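FrpC operon protein (Neisseria meningitidis, PDB 5EDF) probably serves as an iron-regulated partner that binds the RTX protein FrpC and may take part in adhesion, its exact role being unknown. Local coordinates at residues A[136-141]-A[146-151]; A[163-168]-A[200-205]; A[65-70]-A[194-199]. All coordinates share one frame; numbering follows the deposited sequence. Where two conformers were deposited one is given.

All three contacts bear on one large antiparallel sheet. Contact 1 joins strands 133-138 and 150-155; contact 2 sets strand 161-167 against the loop leading into helix 205-224; contact 3 pins an earlier part of that loop to strand 61-70. Contacts 1 and 2, centres 11 Å apart, touch through the probable backbone bond of Phe151 N to His165 O, 2.8 Å. Contacts 2 and 3, centres 13 Å apart, meet where Leu203 CD1 packs on Phe196 CD2 at 3.4 Å. Contacts 1 and 3 stay separate, nearest atoms about 11 Å apart. In sequence, contact 1 falls between the segments of contact 3; contacts 2 and 3 interleave. Ile162, which helps line the azide pocket, directly precedes segment 163-168.

Contact 1 of 3, residues A[136-141]-A[146-151]; sequences YEDKRH and PYFHEF
Two backbone hydrogen bonds join Asp138 and Glu150: Asp138 N gives to Glu150 O at 2.7 Å, and Glu150 N gives back to Asp138 O at 3.2 Å. Beside this hydrogen-bonded pair, Glu137 and Phe151 form a non-hydrogen-bonded one. Among the side chains, His149 NE2 donates to Glu137 OE2 at 2.6 Å. Glu137 reaches the imidazole by an extended chain, CG anti to the backbone N (chi1 -173°). Its OE2 accepts on the anti lone pair, and carboxylate and ring are nearly coplanar (22°). Strands 133-138 and 150-155 are the arms of a beta hairpin within the large antiparallel sheet, and the contact lies where they run into its connecting loop. Here Asp138 OD1 accepts from Arg140 N in an Asx turn. From the opposite face of the carboxylate plane Arg140 NE reaches the same oxygen, while Arg140 NH2 makes a salt bridge to Asp138 OD2 at 2.8 Å. One water donates to both Asp138 OD2 and Glu150 OE1, which would ease the repulsion between these carboxylates; in one conformer of Arg166, its NH2 also forms a salt bridge with Glu150 OE1. At the rings, the edge of Phe148 meets the Asp138 carboxylate, Phe148 CE2 lying 3.4 Å from Asp138 OD2, with planes 88° apart. Phe151 runs side by side with Glu137, its CE1 3.6 Å from Glu137 OE2.

Contact 2 of 3, residues A[163-168]-A[200-205]; sequences ITHRNN and KQQLTQ
His165 NE2 accepts the backbone N-H of Leu203 at 2.9 Å, a nearly straight bond with an N-H...N angle of 169°. The donor is tilted 32° from the imidazole plane. Because NE2 is the acceptor here, the ring proton probably sits on ND1, which is hydrogen-bonded to Thr180 OG1; the ring is thus held at both nitrogens and its flip is fixed. A chi1 of -172° turns the imidazole away from its own backbone N, and it reaches from its strand across to the loop. Gln202 CA meets the ring edge in its plane, 3.6 Å from His165 NE2, and Gln202 CG comes within 3.9 Å of the same nitrogen. The Leu203 side chain crosses that of His165 at about a right angle, its CB 3.7 Å from His165 CE1 and its CD1 4.0 Å from that carbon. A polar tie to the main chain is therefore flanked by aliphatic carbon, and the two central residues are buried. The loop residues lie just ahead of helix 205-224, for which Thr204 is the N-cap residue. Leu208 of this helix packs against both His165 and Leu203, while Gln202 touches Phe151 and Tyr178, on the strands either side of 161-167 in the sheet.

Contact 3 of 3, residues A[65-70]-A[194-199]; sequences VYYKKT and YPFIRE
Tyr67, near the middle of strand segment 65-70, reaches from the large antiparallel sheet into the type I beta turn Phe196-Glu199, in the loop between strand 189-193 and helix 205-224. Along the strand, Val65 comes first, its backbone bonded to Asp99 of the adjacent strand 98-105. Asp99 also binds the turn, since its carboxylate accepts from the N-H groups of Phe196 and Ile197. Tyr67 follows, its backbone bonded to Ser97 just before strand 98-105. Its CG sits between the backbone N and the carbonyl carbon (chi1 70°), a setting in which the ring lies with one face on Phe196 CA and its OH at Arg198 N. The CH-pi contact brings Phe196 CA to 4.0 Å from the Tyr67 ring centroid. The Phe196 ring turns its edge to the Tyr67 face, a T-shaped pair with planes at 72° and Phe196 CD1 4.0 Å from Tyr67 CE1. Trp74 meets both rings, and Phe196 also meets Tyr211 of helix 205-224, making an aromatic cluster. Within the turn, Glu199 N donates to Phe196 O. The phenol oxygen bonds twice: Tyr67 OH accepts Arg198 N at 3.0 Å, a bent bond of 140°, and Tyr67 OH donates to the anti lone pair of Glu199 OE2 at 2.7 Å.

Contact 1 of 3, residues A[136-141]-A[146-151]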
loop_
_atom_site.group_PDB
_atom_site.type_symbol
_atom_site.label_atom_id
_atom_site.label_comp_id
_atom_site.label_asym_id
_atom_site.label_seq_id
_atom_site.Cartn_x
_atom_site.Cartn_y
_atom_site.Cartn_z
ATOM N N TYR A 136 -12.215 15.773 0.780
ATOM C CA TYR A 136 -13.313 15.908 1.741
ATOM C C TYR A 136 -12.794 15.882 3.158
ATOM O O TYR A 136 -11.783 15.206 3.463
ATOM C CB TYR A 136 -14.342 14.787 1.605
ATOM C CG TYR A 136 -14.992 14.658 0.248
ATOM C CD1 TYR A 136 -16.232 15.228 -0.016
ATOM C CD2 TYR A 136 -14.328 14.045 -0.811
ATOM C CE1 TYR A 136 -16.796 15.175 -1.306
ATOM C CE2 TYR A 136 -14.901 13.967 -2.080
ATOM C CZ TYR A 136 -16.136 14.524 -2.323
ATOM O OH TYR A 136 -16.719 14.475 -3.581
ATOM N N GLU A 137 -13.499 16.575 4.039
ATOM C CA GLU A 137 -13.112 16.671 5.428
ATOM C C GLU A 137 -14.349 16.406 6.265
ATOM O O GLU A 137 -15.391 17.053 6.067
ATOM C CB GLU A 137 -12.513 18.043 5.758
ATOM C CG GLU A 137 -11.949 18.134 7.161
ATOM C CD GLU A 137 -11.223 19.462 7.411
ATOM O OE1 GLU A 137 -11.366 20.384 6.593
ATOM O OE2 GLU A 137 -10.532 19.579 8.433
ATOM N N ASP A 138 -14.232 15.453 7.185
ATOM C CA ASP A 138 -15.309 15.122 8.092
ATOM C C ASP A 138 -14.955 15.776 9.420
ATOM O O ASP A 138 -13.984 15.387 10.077
ATOM C CB ASP A 138 -15.428 13.615 8.236
ATOM C CG ASP A 138 -16.619 13.190 9.042
ATOM O OD1 ASP A 138 -17.364 14.030 9.606
ATOM O OD2 ASP A 138 -16.849 11.951 9.094
ATOM N N LYS A 139 -15.717 16.790 9.791
ATOM C CA LYS A 139 -15.590 17.471 11.065
ATOM C C LYS A 139 -16.910 17.401 11.828
ATOM O O LYS A 139 -17.214 18.289 12.646
ATOM C CB LYS A 139 -15.208 18.947 10.834
ATOM C CG LYS A 139 -13.762 19.154 10.496
ATOM C CD LYS A 139 -13.459 20.623 10.150
ATOM C CE LYS A 139 -13.341 21.516 11.360
ATOM N NZ LYS A 139 -12.932 22.895 10.941
ATOM N N ARG A 140 -17.710 16.363 11.576
ATOM C CA ARG A 140 -18.979 16.255 12.270
ATOM C C ARG A 140 -18.792 16.145 13.771
ATOM O O ARG A 140 -17.803 15.611 14.273
ATOM C CB ARG A 140 -19.817 15.105 11.743
ATOM C CG ARG A 140 -20.263 15.308 10.337
ATOM C CD ARG A 140 -20.931 14.051 9.808
ATOM N NE ARG A 140 -19.994 12.935 9.688
ATOM C CZ ARG A 140 -20.346 11.688 9.425
ATOM N NH1 ARG A 140 -21.609 11.346 9.279
ATOM N NH2 ARG A 140 -19.396 10.766 9.341
ATOM N N HIS A 141 -19.781 16.650 14.495
ATOM C CA HIS A 141 -19.697 16.791 15.936
ATOM C C HIS A 141 -20.131 15.538 16.683
ATOM O O HIS A 141 -21.218 14.985 16.448
ATOM C CB HIS A 141 -20.534 18.006 16.378
ATOM C CG HIS A 141 -19.901 19.316 16.026
ATOM N ND1 HIS A 141 -19.217 20.081 16.946
ATOM C CD2 HIS A 141 -19.821 19.977 14.847
ATOM C CE1 HIS A 141 -18.751 21.167 16.353
ATOM N NE2 HIS A 141 -19.101 21.127 15.078
ATOM N N PRO A 146 -14.215 14.966 20.905
ATOM C CA PRO A 146 -13.844 16.211 20.213
ATOM C C PRO A 146 -12.718 16.021 19.193
ATOM O O PRO A 146 -12.403 16.936 18.419
ATOM C CB PRO A 146 -13.397 17.132 21.354
ATOM C CG PRO A 146 -12.944 16.213 22.436
ATOM C CD PRO A 146 -13.795 14.975 22.322
ATOM N N TYR A 147 -12.135 14.826 19.173
ATOM C CA TYR A 147 -10.984 14.545 18.317
ATOM C C TYR A 147 -11.367 13.928 16.975
ATOM O O TYR A 147 -10.515 13.789 16.087
ATOM C CB TYR A 147 -10.019 13.640 19.069
ATOM C CG TYR A 147 -9.642 14.218 20.410
ATOM C CD1 TYR A 147 -8.903 15.394 20.492
ATOM C CD2 TYR A 147 -10.066 13.621 21.590
ATOM C CE1 TYR A 147 -8.568 15.951 21.718
ATOM C CE2 TYR A 147 -9.740 14.171 22.837
ATOM C CZ TYR A 147 -8.983 15.339 22.888
ATOM O OH TYR A 147 -8.628 15.921 24.090
ATOM N N PHE A 148 -12.647 13.596 16.793
ATOM C CA PHE A 148 -13.108 13.030 15.535
ATOM C C PHE A 148 -12.767 13.956 14.341
ATOM O O PHE A 148 -13.177 15.101 14.285
ATOM C CB PHE A 148 -14.604 12.805 15.613
ATOM C CG PHE A 148 -15.165 12.081 14.451
ATOM C CD1 PHE A 148 -14.960 10.728 14.305
ATOM C CD2 PHE A 148 -15.888 12.750 13.493
ATOM C CE1 PHE A 148 -15.487 10.046 13.218
ATOM C CE2 PHE A 148 -16.415 12.087 12.436
ATOM C CZ PHE A 148 -16.201 10.739 12.271
ATOM N N HIS A 149 -12.020 13.431 13.376
ATOM C CA HIS A 149 -11.542 14.201 12.257
ATOM C C HIS A 149 -11.024 13.236 11.191
ATOM O O HIS A 149 -10.071 12.518 11.451
ATOM C CB HIS A 149 -10.391 15.112 12.705
ATOM C CG HIS A 149 -10.130 16.255 11.780
ATOM N ND1 HIS A 149 -9.043 17.092 11.930
ATOM C CD2 HIS A 149 -10.829 16.732 10.726
ATOM C CE1 HIS A 149 -9.083 18.028 10.999
ATOM N NE2 HIS A 149 -10.153 17.830 10.251
ATOM N N GLU A 150 -11.636 13.251 10.024
ATOM C CA GLU A 150 -11.272 12.312 8.958
ATOM C C GLU A 150 -11.235 13.058 7.646
ATOM O O GLU A 150 -11.948 14.064 7.458
ATOM C CB GLU A 150 -12.233 11.133 8.914
ATOM C CG GLU A 150 -12.618 10.706 10.336
ATOM C CD GLU A 150 -13.037 9.270 10.490
ATOM O OE1 GLU A 150 -13.683 8.737 9.568
ATOM O OE2 GLU A 150 -12.732 8.698 11.566
ATOM N N PHE A 151 -10.353 12.632 6.772
ATOM C CA PHE A 151 -10.171 13.180 5.439
ATOM C C PHE A 151 -10.311 12.082 4.399
ATOM O O PHE A 151 -9.898 10.925 4.641
ATOM C CB PHE A 151 -8.754 13.740 5.290
ATOM C CG PHE A 151 -8.444 14.867 6.190
ATOM C CD1 PHE A 151 -8.709 16.162 5.778
ATOM C CD2 PHE A 151 -7.919 14.661 7.438
ATOM C CE1 PHE A 151 -8.436 17.251 6.592
ATOM C CE2 PHE A 151 -7.640 15.750 8.287
ATOM C CZ PHE A 151 -7.894 17.053 7.848
HETATM O O HOH W 1 -15.688 9.767 8.175
HETATM O O HOH W 2 -15.441 16.398 15.203
#

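Contact 2 of 3, residues A[163-168]-A[200-205]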
loop_
_atom_site.group_PDB
_atom_site.type_symbol
_atom_site.label_atom_id
_atom_site.label_comp_id
_atom_site.label_asym_id
_atom_site.label_seq_id
_atom_site.Cartn_x
_atom_site.Cartn_y
_atom_site.Cartn_z
ATOM N N ILE A 163 -8.486 7.339 -0.637
ATOM C CA ILE A 163 -7.518 7.443 0.428
ATOM C C ILE A 163 -8.263 8.058 1.615
ATOM O O ILE A 163 -8.888 9.107 1.499
ATOM C CB ILE A 163 -6.361 8.369 0.039
ATOM C CG1 ILE A 163 -5.650 7.889 -1.221
ATOM C CG2 ILE A 163 -5.391 8.514 1.260
ATOM C CD1 ILE A 163 -4.551 8.873 -1.764
ATOM N N THR A 164 -8.256 7.376 2.765
ATOM C CA THR A 164 -8.932 7.859 3.989
ATOM C C THR A 164 -7.902 8.023 5.079
ATOM O O THR A 164 -7.128 7.129 5.357
ATOM C CB THR A 164 -10.019 6.899 4.451
ATOM O OG1 THR A 164 -10.879 6.553 3.368
ATOM C CG2 THR A 164 -10.868 7.500 5.593
ATOM N N HIS A 165 -7.839 9.202 5.666
ATOM C CA HIS A 165 -6.824 9.543 6.683
ATOM C C HIS A 165 -7.561 10.056 7.897
ATOM O O HIS A 165 -8.338 11.001 7.779
ATOM C CB HIS A 165 -5.909 10.625 6.093
ATOM C CG HIS A 165 -4.705 10.958 6.919
ATOM N ND1 HIS A 165 -3.730 10.030 7.235
ATOM C CD2 HIS A 165 -4.293 12.131 7.455
ATOM C CE1 HIS A 165 -2.789 10.618 7.955
ATOM N NE2 HIS A 165 -3.081 11.905 8.064
ATOM N N ARG A 166 -7.383 9.435 9.057
ATOM C CA ARG A 166 -8.220 9.723 10.211
ATOM C C ARG A 166 -7.441 9.775 11.515
ATOM O O ARG A 166 -6.451 9.061 11.707
ATOM C CB ARG A 166 -9.326 8.678 10.325
ATOM C CG ARG A 166 -8.823 7.254 10.296
ATOM C CD ARG A 166 -9.895 6.223 10.591
ATOM N NE ARG A 166 -11.186 6.456 9.934
ATOM C CZ ARG A 166 -11.587 5.859 8.814
ATOM N NH1 ARG A 166 -10.803 4.994 8.178
ATOM N NH2 ARG A 166 -12.793 6.122 8.333
ATOM N N ASN A 167 -7.912 10.601 12.438
ATOM C CA ASN A 167 -7.337 10.638 13.770
ATOM C C ASN A 167 -8.015 9.567 14.618
ATOM O O ASN A 167 -9.231 9.522 14.715
ATOM C CB ASN A 167 -7.523 12.004 14.435
ATOM C CG ASN A 167 -6.632 12.184 15.663
ATOM O OD1 ASN A 167 -5.958 11.255 16.109
ATOM N ND2 ASN A 167 -6.641 13.400 16.231
ATOM N N ASN A 168 -7.223 8.695 15.228
ATOM C CA ASN A 168 -7.739 7.598 16.038
ATOM C C ASN A 168 -7.823 7.929 17.517
ATOM O O ASN A 168 -8.326 7.137 18.305
ATOM C CB ASN A 168 -6.871 6.364 15.851
ATOM C CG ASN A 168 -6.961 5.844 14.461
ATOM O OD1 ASN A 168 -7.999 5.336 14.061
ATOM N ND2 ASN A 168 -5.909 6.040 13.686
ATOM N N LYS A 200 2.376 8.477 13.225
ATOM C CA LYS A 200 1.230 8.925 14.023
ATOM C C LYS A 200 0.823 10.360 13.655
ATOM O O LYS A 200 -0.319 10.785 13.896
ATOM C CB LYS A 200 1.566 8.833 15.528
ATOM C CG LYS A 200 1.945 7.437 16.044
ATOM C CD LYS A 200 2.344 7.470 17.532
ATOM C CE LYS A 200 3.715 8.113 17.735
ATOM N NZ LYS A 200 4.819 7.393 17.015
ATOM N N GLN A 201 1.730 11.106 13.041
ATOM C CA GLN A 201 1.465 12.509 12.703
ATOM C C GLN A 201 0.477 12.638 11.534
ATOM O O GLN A 201 0.419 11.776 10.645
ATOM C CB GLN A 201 2.782 13.256 12.398
ATOM C CG GLN A 201 3.413 12.970 11.011
ATOM C CD GLN A 201 4.271 11.723 10.966
ATOM O OE1 GLN A 201 4.325 10.933 11.927
ATOM N NE2 GLN A 201 4.947 11.543 9.847
ATOM N N GLN A 202 -0.336 13.677 11.533
ATOM C CA GLN A 202 -1.171 13.983 10.378
ATOM C C GLN A 202 -0.294 14.181 9.138
ATOM O O GLN A 202 0.741 14.828 9.185
ATOM C CB GLN A 202 -2.029 15.215 10.651
ATOM C CG GLN A 202 -3.099 15.494 9.616
ATOM C CD GLN A 202 -3.920 16.746 9.909
ATOM O OE1 GLN A 202 -3.953 17.230 11.026
ATOM N NE2 GLN A 202 -4.606 17.235 8.891
ATOM N N LEU A 203 -0.727 13.609 8.021
ATOM C CA LEU A 203 -0.007 13.645 6.791
ATOM C C LEU A 203 -0.751 14.550 5.824
ATOM O O LEU A 203 -1.977 14.667 5.867
ATOM C CB LEU A 203 0.106 12.211 6.218
ATOM C CG LEU A 203 0.843 11.228 7.121
ATOM C CD1 LEU A 203 0.799 9.797 6.515
ATOM C CD2 LEU A 203 2.296 11.659 7.374
ATOM N N THR A 204 -0.020 15.183 4.930
ATOM C CA THR A 204 -0.624 16.071 3.969
ATOM C C THR A 204 -1.160 15.297 2.788
ATOM O O THR A 204 -0.792 14.136 2.555
ATOM C CB THR A 204 0.375 17.098 3.424
ATOM O OG1 THR A 204 1.350 16.422 2.621
ATOM C CG2 THR A 204 1.097 17.861 4.548
ATOM N N GLN A 205 -2.016 15.929 2.002
ATOM C CA GLN A 205 -2.502 15.338 0.786
ATOM C C GLN A 205 -1.344 14.983 -0.145
ATOM O O GLN A 205 -1.387 13.958 -0.838
ATOM C CB GLN A 205 -3.501 16.234 0.071
ATOM C CG GLN A 205 -4.136 15.560 -1.119
ATOM C CD GLN A 205 -5.141 16.423 -1.871
ATOM O OE1 GLN A 205 -5.271 17.626 -1.621
ATOM N NE2 GLN A 205 -5.812 15.829 -2.858
#

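Contact 3 of 3, residues A[65-70]-A[194-199]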
loop_
_atom_site.group_PDB
_atom_site.type_symbol
_atom_site.label_atom_id
_atom_site.label_comp_id
_atom_site.label_asym_id
_atom_site.label_seq_id
_atom_site.Cartn_x
_atom_site.Cartn_y
_atom_site.Cartn_z
ATOM N N VAL A 65 6.799 -3.158 1.304
ATOM C CA VAL A 65 7.697 -2.060 0.966
ATOM C C VAL A 65 8.160 -1.292 2.190
ATOM O O VAL A 65 7.377 -1.002 3.106
ATOM C CB VAL A 65 7.068 -1.083 -0.024
ATOM C CG1 VAL A 65 6.794 -1.737 -1.400
ATOM C CG2 VAL A 65 5.746 -0.501 0.525
ATOM N N TYR A 66 9.441 -0.981 2.212
ATOM C CA TYR A 66 9.985 -0.070 3.192
ATOM C C TYR A 66 9.742 1.349 2.706
ATOM O O TYR A 66 10.010 1.668 1.536
ATOM C CB TYR A 66 11.492 -0.317 3.373
ATOM C CG TYR A 66 12.239 0.680 4.235
ATOM C CD1 TYR A 66 11.975 0.803 5.583
ATOM C CD2 TYR A 66 13.204 1.482 3.694
ATOM C CE1 TYR A 66 12.658 1.696 6.371
ATOM C CE2 TYR A 66 13.911 2.354 4.490
ATOM C CZ TYR A 66 13.615 2.470 5.814
ATOM O OH TYR A 66 14.326 3.371 6.624
ATOM N N TYR A 67 9.224 2.199 3.583
ATOM C CA TYR A 67 9.007 3.605 3.213
ATOM C C TYR A 67 9.986 4.456 3.974
ATOM O O TYR A 67 10.268 4.222 5.146
ATOM C CB TYR A 67 7.553 4.042 3.401
ATOM C CG TYR A 67 7.070 4.164 4.847
ATOM C CD1 TYR A 67 7.256 5.320 5.567
ATOM C CD2 TYR A 67 6.461 3.092 5.485
ATOM C CE1 TYR A 67 6.829 5.418 6.880
ATOM C CE2 TYR A 67 6.013 3.181 6.770
ATOM C CZ TYR A 67 6.188 4.345 7.478
ATOM O OH TYR A 67 5.730 4.405 8.783
ATOM N N LYS A 68 10.547 5.425 3.246
ATOM C CA LYS A 68 11.660 6.225 3.740
ATOM C C LYS A 68 11.530 7.696 3.375
ATOM O O LYS A 68 11.201 8.039 2.242
ATOM C CB LYS A 68 12.944 5.654 3.119
ATOM C CG LYS A 68 14.217 6.269 3.564
ATOM C CD LYS A 68 15.409 5.606 2.913
ATOM C CE LYS A 68 15.639 6.007 1.465
ATOM N NZ LYS A 68 16.943 5.479 0.940
ATOM N N LYS A 69 11.853 8.581 4.330
ATOM C CA LYS A 69 11.830 10.016 4.090
ATOM C C LYS A 69 13.098 10.438 3.329
ATOM O O LYS A 69 14.203 10.013 3.692
ATOM C CB LYS A 69 11.759 10.732 5.434
ATOM C CG LYS A 69 11.451 12.202 5.358
ATOM C CD LYS A 69 10.004 12.424 4.998
ATOM C CE LYS A 69 9.694 13.898 4.896
ATOM N NZ LYS A 69 9.513 14.513 6.242
ATOM N N THR A 70 12.927 11.189 2.240
ATOM C CA THR A 70 14.049 11.822 1.527
ATOM C C THR A 70 13.807 13.331 1.369
ATOM O O THR A 70 12.802 13.847 1.851
ATOM C CB THR A 70 14.307 11.168 0.142
ATOM O OG1 THR A 70 13.364 11.653 -0.824
ATOM C CG2 THR A 70 14.225 9.640 0.232
ATOM N N TYR A 194 -2.663 -0.259 3.885
ATOM C CA TYR A 194 -2.542 0.692 4.982
ATOM C C TYR A 194 -1.113 1.235 4.944
ATOM O O TYR A 194 -0.176 0.569 5.413
ATOM C CB TYR A 194 -2.819 0.022 6.327
ATOM C CG TYR A 194 -4.208 -0.497 6.524
ATOM C CD1 TYR A 194 -5.279 0.342 6.668
ATOM C CD2 TYR A 194 -4.469 -1.877 6.589
ATOM C CE1 TYR A 194 -6.571 -0.125 6.829
ATOM C CE2 TYR A 194 -5.759 -2.365 6.764
ATOM C CZ TYR A 194 -6.810 -1.497 6.888
ATOM O OH TYR A 194 -8.111 -1.978 7.074
ATOM N N PRO A 195 -0.910 2.395 4.320
ATOM C CA PRO A 195 0.432 2.932 4.229
ATOM C C PRO A 195 0.883 3.693 5.467
ATOM O O PRO A 195 0.069 4.053 6.326
ATOM C CB PRO A 195 0.328 3.914 3.069
ATOM C CG PRO A 195 -1.058 4.449 3.231
ATOM C CD PRO A 195 -1.894 3.282 3.681
ATOM N N PHE A 196 2.173 4.008 5.517
ATOM C CA PHE A 196 2.703 4.834 6.590
ATOM C C PHE A 196 2.362 4.267 7.975
ATOM O O PHE A 196 1.996 5.010 8.894
ATOM C CB PHE A 196 2.171 6.271 6.462
ATOM C CG PHE A 196 2.608 7.024 5.244
ATOM C CD1 PHE A 196 3.908 7.449 5.130
ATOM C CD2 PHE A 196 1.681 7.416 4.255
ATOM C CE1 PHE A 196 4.309 8.243 4.070
ATOM C CE2 PHE A 196 2.090 8.200 3.190
ATOM C CZ PHE A 196 3.379 8.608 3.104
ATOM N N ILE A 197 2.477 2.947 8.139
ATOM C CA ILE A 197 1.901 2.299 9.336
ATOM C C ILE A 197 2.509 2.755 10.657
ATOM O O ILE A 197 1.840 2.680 11.692
ATOM C CB ILE A 197 1.968 0.752 9.302
ATOM C CG1 ILE A 197 3.395 0.240 9.081
ATOM C CG2 ILE A 197 1.056 0.215 8.250
ATOM C CD1 ILE A 197 3.591 -1.191 9.543
ATOM N N ARG A 198 3.757 3.214 10.645
ATOM C CA ARG A 198 4.374 3.697 11.889
ATOM C C ARG A 198 4.228 5.203 12.120
ATOM O O ARG A 198 4.663 5.722 13.161
ATOM C CB ARG A 198 5.861 3.354 11.945
ATOM C CG ARG A 198 6.150 1.844 11.839
ATOM C CD ARG A 198 5.967 1.099 13.146
ATOM N NE ARG A 198 4.569 0.866 13.492
ATOM C CZ ARG A 198 3.869 -0.231 13.194
ATOM N NH1 ARG A 198 4.422 -1.230 12.511
ATOM N NH2 ARG A 198 2.592 -0.325 13.571
ATOM N N GLU A 199 3.643 5.926 11.189
ATOM C CA GLU A 199 3.495 7.360 11.371
ATOM C C GLU A 199 2.227 7.708 12.159
ATOM O O GLU A 199 1.118 7.302 11.793
ATOM C CB GLU A 199 3.436 8.059 10.005
ATOM C CG GLU A 199 4.559 7.692 9.034
ATOM C CD GLU A 199 5.930 7.768 9.672
ATOM O OE1 GLU A 199 6.358 8.909 10.024
ATOM O OE2 GLU A 199 6.570 6.710 9.916
#